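Local coordinates for protein N-acetylmuramoyl-L-alanine amidase (Peptoclostridium difficile, PDB 4RN7) that probably cleaves, as a zinc-dependent amidase, the bond between N-acetylmuramic acid and L-alanine in bacterial cell-wall peptidoglycan, at residues A[93-98]-A[145-150]. Numbering follows the deposited sequence.
Sequences TGIETW and ILIECG
Trp-98 lies alongside Leu-146, pointing the same way, while Glu-148 crosses it at a slant; both approach the same face of the indole. Leucine suits its place because a methyl, CD2, can lie over the ring, in a CH-pi contact 4.1 Å from the centroid of the Trp-98 six-membered ring. Farther out on that face, Glu-148 OE2 stands 3.1 Å from Trp-98 CH2, with carboxylate and ring planes 69° apart. Glu-148 chi1 (-66°), with CG anti to the carbonyl carbon, lays CG against Trp-98 NE1 and CE2, and the bend at chi2 (-75°) then brings OE2 over the ring. Tryptophan offers a broad face and one N-H: Trp-98 NE1 gives a straight 2.8 Å hydrogen bond, in the ring plane, to Glu-96 OE2, which fixes the ring's rotation. The other oxygen of Glu-96 pairs with Arg-127.

On the opposite face of the sheet, beta-branched residues suit the extended strands: Ile-95 CG2 meets Ile-147 CG2 at 3.8 Å, and the methyl of Thr-97 packs on Ile-145, while Thr-97 OG1 bonds to Gln-115. Between the two layers the backbones join by hydrogen bonds, among them Trp-98 N to Leu-146 O at 2.7 Å; a water donates to both Gly-94 O and Glu-148 O.

In the mixed, helix-flanked sheet of the Amidase_3 catalytic domain, strand 95-99 is antiparallel to 144-151 and parallel to 126-131, and Glu-148 touches the zinc ligand His-82, its side chain about 5 Å from the zinc and not among its ligands.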
loop_
_atom_site.group_PDB
_atom_site.type_symbol
_atom_site.label_atom_id
_atom_site.label_comp_id
_atom_site.label_asym_id
_atom_site.label_seq_id
_atom_site.Cartn_x
_atom_site.Cartn_y
_atom_site.Cartn_z
ATOM N N THR A 93 15.835 -0.655 6.892
ATOM C CA THR A 93 14.916 -1.781 6.702
ATOM C C THR A 93 13.575 -1.577 7.387
ATOM O O THR A 93 13.459 -0.763 8.301
ATOM C CB THR A 93 15.493 -3.096 7.241
ATOM O OG1 THR A 93 15.785 -2.946 8.636
ATOM C CG2 THR A 93 16.746 -3.481 6.483
ATOM N N GLY A 94 12.566 -2.312 6.934
ATOM C CA GLY A 94 11.302 -2.347 7.643
ATOM C C GLY A 94 10.153 -1.686 6.906
ATOM O O GLY A 94 10.329 -1.060 5.859
ATOM N N ILE A 95 8.965 -1.811 7.484
ATOM C CA ILE A 95 7.753 -1.316 6.857
ATOM C C ILE A 95 7.128 -0.235 7.738
ATOM O O ILE A 95 7.132 -0.358 8.967
ATOM C CB ILE A 95 6.776 -2.484 6.672
ATOM C CG1 ILE A 95 7.317 -3.446 5.603
ATOM C CG2 ILE A 95 5.380 -1.996 6.281
ATOM C CD1 ILE A 95 6.401 -4.619 5.309
ATOM N N GLU A 96 6.604 0.822 7.117
ATOM C CA GLU A 96 5.869 1.846 7.854
ATOM C C GLU A 96 4.616 2.158 7.063
ATOM O O GLU A 96 4.568 1.926 5.855
ATOM C CB GLU A 96 6.701 3.122 8.025
ATOM C CG GLU A 96 7.229 3.714 6.724
ATOM C CD GLU A 96 8.175 4.873 6.966
ATOM O OE1 GLU A 96 9.095 4.720 7.793
ATOM O OE2 GLU A 96 8.003 5.939 6.339
ATOM N N THR A 97 3.601 2.681 7.737
ATOM C CA THR A 97 2.347 2.997 7.051
ATOM C C THR A 97 1.995 4.460 7.279
ATOM O O THR A 97 2.009 4.934 8.415
ATOM C CB THR A 97 1.225 2.110 7.586
ATOM O OG1 THR A 97 1.536 0.740 7.310
ATOM C CG2 THR A 97 -0.108 2.466 6.918
ATOM N N TRP A 98 1.706 5.181 6.197
ATOM C CA TRP A 98 1.394 6.604 6.263
ATOM C C TRP A 98 -0.110 6.846 6.264
ATOM O O TRP A 98 -0.873 6.053 5.706
ATOM C CB TRP A 98 1.947 7.324 5.036
ATOM C CG TRP A 98 3.433 7.262 4.847
ATOM C CD1 TRP A 98 4.358 6.698 5.681
ATOM C CD2 TRP A 98 4.161 7.801 3.736
ATOM N NE1 TRP A 98 5.625 6.858 5.149
ATOM C CE2 TRP A 98 5.524 7.525 3.953
ATOM C CE3 TRP A 98 3.786 8.485 2.571
ATOM C CZ2 TRP A 98 6.520 7.920 3.046
ATOM C CZ3 TRP A 98 4.777 8.873 1.674
ATOM C CH2 TRP A 98 6.122 8.592 1.919
ATOM N N ILE A 145 -4.538 4.990 3.525
ATOM C CA ILE A 145 -3.180 4.741 4.004
ATOM C C ILE A 145 -2.257 4.460 2.823
ATOM O O ILE A 145 -2.718 4.103 1.730
ATOM C CB ILE A 145 -3.109 3.561 5.008
ATOM C CG1 ILE A 145 -3.562 2.246 4.347
ATOM C CG2 ILE A 145 -3.934 3.881 6.259
ATOM C CD1 ILE A 145 -3.355 1.003 5.216
ATOM N N LEU A 146 -0.955 4.644 3.042
ATOM C CA LEU A 146 0.043 4.284 2.046
ATOM C C LEU A 146 1.042 3.427 2.789
ATOM O O LEU A 146 1.596 3.856 3.800
ATOM C CB LEU A 146 0.732 5.532 1.461
ATOM C CG LEU A 146 1.832 5.309 0.406
ATOM C CD1 LEU A 146 1.895 6.487 -0.555
ATOM C CD2 LEU A 146 3.215 5.077 1.038
ATOM N N ILE A 147 1.244 2.204 2.304
ATOM C CA ILE A 147 2.183 1.304 2.953
ATOM C C ILE A 147 3.502 1.315 2.205
ATOM O O ILE A 147 3.527 1.020 1.010
ATOM C CB ILE A 147 1.651 -0.135 2.990
ATOM C CG1 ILE A 147 0.210 -0.159 3.507
ATOM C CG2 ILE A 147 2.531 -0.995 3.916
ATOM C CD1 ILE A 147 -0.503 -1.489 3.305
ATOM N N GLU A 148 4.592 1.630 2.918
ATOM C CA GLU A 148 5.941 1.587 2.353
ATOM C C GLU A 148 6.500 0.205 2.669
ATOM O O GLU A 148 6.951 -0.051 3.787
ATOM C CB GLU A 148 6.841 2.672 2.960
ATOM C CG GLU A 148 6.420 4.122 2.602
ATOM C CD GLU A 148 6.778 4.513 1.178
ATOM O OE1 GLU A 148 7.157 3.633 0.387
ATOM O OE2 GLU A 148 6.673 5.707 0.830
ATOM N N CYS A 149 6.474 -0.674 1.672
ATOM C CA CYS A 149 6.622 -2.110 1.913
ATOM C C CYS A 149 8.068 -2.603 1.980
ATOM O O CYS A 149 8.367 -3.711 1.522
ATOM C CB CYS A 149 5.868 -2.907 0.855
ATOM S SG CYS A 149 4.066 -2.652 0.908
ATOM N N GLY A 150 8.957 -1.794 2.546
ATOM C CA GLY A 150 10.353 -2.193 2.671
ATOM C C GLY A 150 11.188 -1.255 1.824
ATOM O O GLY A 150 10.640 -0.539 0.983
HETATM O O HOH W 1 9.257 1.295 4.791
#